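PDB 5KZT: Peptide/nickel transport system substrate-binding protein, which binds peptides and probably delivers them for uptake across the membrane, as an OppA-type solute-binding protein. Local coordinates for residues 369-373 and 418-422. Numbering follows the deposited sequence.
Sequences VEFTS and YDFSM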
ATOM      1  N   VAL A 369      27.328  -0.036  -4.490  1.00 26.47           N
ATOM      2  CA  VAL A 369      26.093   0.195  -3.759  1.00 25.63           C
ATOM      3  C   VAL A 369      25.305  -1.091  -3.662  1.00 25.08           C
ATOM      4  O   VAL A 369      25.407  -1.951  -4.537  1.00 24.79           O
ATOM      5  CB  VAL A 369      25.211   1.302  -4.393  1.00 25.08           C
ATOM      6  CG1 VAL A 369      25.798   2.677  -4.097  1.00 26.17           C
ATOM      7  CG2 VAL A 369      25.001   1.079  -5.889  1.00 24.58           C
ATOM      8  N   GLU A 370      24.501  -1.196  -2.599  1.00 24.66           N
ATOM      9  CA  GLU A 370      23.677  -2.370  -2.337  1.00 24.32           C
ATOM     10  C   GLU A 370      22.226  -2.082  -2.737  1.00 22.44           C
ATOM     11  O   GLU A 370      21.654  -1.075  -2.312  1.00 21.74           O
ATOM     12  CB  GLU A 370      23.830  -2.748  -0.861  1.00 26.22           C
ATOM     13  CG  GLU A 370      22.726  -3.539  -0.165  1.00 26.85           C
ATOM     14  CD  GLU A 370      22.803  -3.314   1.357  1.00 28.77           C
ATOM     15  OE1 GLU A 370      22.013  -2.477   1.951  1.00 28.50           O
ATOM     16  OE2 GLU A 370      23.709  -3.951   1.945  1.00 30.23           O
ATOM     17  N   PHE A 371      21.658  -2.969  -3.558  1.00 20.97           N
ATOM     18  CA  PHE A 371      20.282  -2.862  -4.013  1.00 20.06           C
ATOM     19  C   PHE A 371      19.404  -3.784  -3.155  1.00 19.54           C
ATOM     20  O   PHE A 371      19.628  -5.002  -3.133  1.00 19.22           O
ATOM     21  CB  PHE A 371      20.198  -3.261  -5.485  1.00 20.10           C
ATOM     22  CG  PHE A 371      18.847  -3.039  -6.090  1.00 19.80           C
ATOM     23  CD1 PHE A 371      18.303  -1.763  -6.157  1.00 19.66           C
ATOM     24  CD2 PHE A 371      18.104  -4.105  -6.577  1.00 19.77           C
ATOM     25  CE1 PHE A 371      17.041  -1.553  -6.706  1.00 19.76           C
ATOM     26  CE2 PHE A 371      16.838  -3.904  -7.120  1.00 19.46           C
ATOM     27  CZ  PHE A 371      16.305  -2.624  -7.190  1.00 19.39           C
ATOM     28  N   THR A 372      18.416  -3.216  -2.463  1.00 19.24           N
ATOM     29  CA  THR A 372      17.482  -4.021  -1.671  1.00 19.46           C
ATOM     30  C   THR A 372      16.164  -4.330  -2.404  1.00 19.15           C
ATOM     31  O   THR A 372      15.503  -3.435  -2.929  1.00 18.83           O
ATOM     32  CB  THR A 372      17.178  -3.369  -0.316  1.00 20.16           C
ATOM     33  OG1 THR A 372      18.384  -3.259   0.439  1.00 21.03           O
ATOM     34  CG2 THR A 372      16.205  -4.208   0.497  1.00 20.62           C
ATOM     35  N   SER A 373      15.790  -5.610  -2.407  1.00 19.18           N
ATOM     36  CA  SER A 373      14.475  -6.059  -2.851  1.00 19.25           C
ATOM     37  C   SER A 373      13.987  -7.231  -1.970  1.00 19.75           C
ATOM     38  O   SER A 373      14.608  -7.551  -0.942  1.00 19.93           O
ATOM     39  CB  SER A 373      14.509  -6.438  -4.336  1.00 19.49           C
ATOM     40  OG  SER A 373      13.178  -6.510  -4.874  1.00 19.74           O
ATOM     41  N   TYR A 418      19.642   1.462   4.012  1.00 21.19           N
ATOM     42  CA  TYR A 418      19.678   0.916   2.654  1.00 19.94           C
ATOM     43  C   TYR A 418      20.342   1.968   1.752  1.00 19.93           C
ATOM     44  O   TYR A 418      20.491   3.128   2.155  1.00 19.38           O
ATOM     45  CB  TYR A 418      18.252   0.539   2.165  1.00 19.04           C
ATOM     46  CG  TYR A 418      17.366   1.707   1.791  1.00 17.83           C
ATOM     47  CD1 TYR A 418      16.704   2.434   2.778  1.00 17.45           C
ATOM     48  CD2 TYR A 418      17.179   2.081   0.453  1.00 17.50           C
ATOM     49  CE1 TYR A 418      15.918   3.543   2.467  1.00 16.93           C
ATOM     50  CE2 TYR A 418      16.345   3.157   0.121  1.00 16.99           C
ATOM     51  CZ  TYR A 418      15.721   3.881   1.140  1.00 16.62           C
ATOM     52  OH  TYR A 418      14.931   4.957   0.859  1.00 16.54           O
ATOM     53  N   ASP A 419      20.789   1.570   0.565  1.00 19.72           N
ATOM     54  CA  ASP A 419      21.351   2.519  -0.399  1.00 19.70           C
ATOM     55  C   ASP A 419      20.305   2.894  -1.443  1.00 19.01           C
ATOM     56  O   ASP A 419      19.970   4.067  -1.642  1.00 18.34           O
ATOM     57  CB  ASP A 419      22.567   1.923  -1.102  1.00 20.67           C
ATOM     58  CG  ASP A 419      23.718   1.647  -0.177  1.00 21.62           C
ATOM     59  OD1 ASP A 419      23.804   2.235   0.929  1.00 21.52           O
ATOM     60  OD2 ASP A 419      24.574   0.835  -0.586  1.00 22.44           O
ATOM     61  N   PHE A 420      19.811   1.874  -2.126  1.00 19.11           N
ATOM     62  CA  PHE A 420      18.694   2.011  -3.034  1.00 18.70           C
ATOM     63  C   PHE A 420      17.905   0.713  -3.043  1.00 18.60           C
ATOM     64  O   PHE A 420      18.433  -0.334  -2.652  1.00 18.66           O
ATOM     65  CB  PHE A 420      19.089   2.558  -4.425  1.00 19.32           C
ATOM     66  CG  PHE A 420      19.916   1.638  -5.308  1.00 20.42           C
ATOM     67  CD1 PHE A 420      20.974   0.891  -4.832  1.00 21.12           C
ATOM     68  CD2 PHE A 420      19.662   1.604  -6.675  1.00 20.82           C
ATOM     69  CE1 PHE A 420      21.729   0.086  -5.686  1.00 22.21           C
ATOM     70  CE2 PHE A 420      20.417   0.809  -7.536  1.00 21.70           C
ATOM     71  CZ  PHE A 420      21.454   0.052  -7.041  1.00 22.44           C
ATOM     72  N   SER A 421      16.641   0.797  -3.460  1.00 18.15           N
ATOM     73  CA  SER A 421      15.728  -0.319  -3.295  1.00 18.48           C
ATOM     74  C   SER A 421      14.618  -0.312  -4.315  1.00 18.90           C
ATOM     75  O   SER A 421      14.345   0.712  -4.948  1.00 18.65           O
ATOM     76  CB  SER A 421      15.113  -0.274  -1.890  1.00 18.22           C
ATOM     77  OG  SER A 421      14.199   0.820  -1.745  1.00 18.00           O
ATOM     78  N   MET A 422      13.996  -1.472  -4.465  1.00 19.98           N
ATOM     79  CA  MET A 422      12.816  -1.640  -5.303  1.00 21.16           C
ATOM     80  C   MET A 422      11.637  -1.483  -4.360  1.00 20.34           C
ATOM     81  O   MET A 422      11.469  -2.294  -3.450  1.00 20.88           O
ATOM     82  CB  MET A 422      12.797  -3.033  -5.911  1.00 23.10           C
ATOM     83  CG  MET A 422      11.532  -3.357  -6.695  1.00 24.52           C
ATOM     84  SD  MET A 422      11.491  -2.491  -8.282  1.00 27.50           S
ATOM     85  CE  MET A 422      12.603  -3.526  -9.196  1.00 27.30           C
TER
HETATM   86  O   HOH W   1      20.177  -1.273   0.015  1.00 18.22           O
HETATM   87  O   HOH W   2      11.101  -5.158  -3.870  1.00 30.97           O
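T372 and its neighbours pair in parallel with F420–M422, joining strands 367-374 and 420-425 in the mixed sheet of an OppA-type periplasmic-binding-protein fold; helix 377-393, strand 397-404 and helix 406-414 lie between them in the chain. T372 uses both backbone polar groups: its N donates to F420 O (2.9 Å) and its O accepts from M422 N. Toward the start of strand 420-425 the pairing weakens, and F420 N makes only a weak, 3.5 Å hydrogen bond to E370 O. There the side chain of D419 takes over the acceptor's role. Its CG lies anti to the carbonyl carbon (chi1 -64°), which brings OD2 to E370 N (2.9 Å, 171° at the hydrogen) through the anti lone pair. R281 NH1 forms salt bridges with both D419 OD1 and E370 OE1, probably offsetting the two acids' like charges. An ordered water fills in beside the weak bond, accepting from D419 N and lying within hydrogen-bonding distance of E370 O, E370 OE1 and T372 OG1 (2.7 Å from the last).

The apolar face carries F371 and F420. The F371 ring presents its edge to the face of F420, the planes at 61°, and CD1 of F371 lies over the centre of the F420 ring, 3.5 Å above its plane. V369 CG2 approaches F420 CE1 as well, and I275 of strand 264-277 touches both phenylalanines. Farther along, F371 CZ packs on M422 CB, and both side chains touch I386 of helix 377-393. At the far end a second water bridges the strands, hydrogen-bonded to S373 OG and donating to M422 O at 2.9 Å.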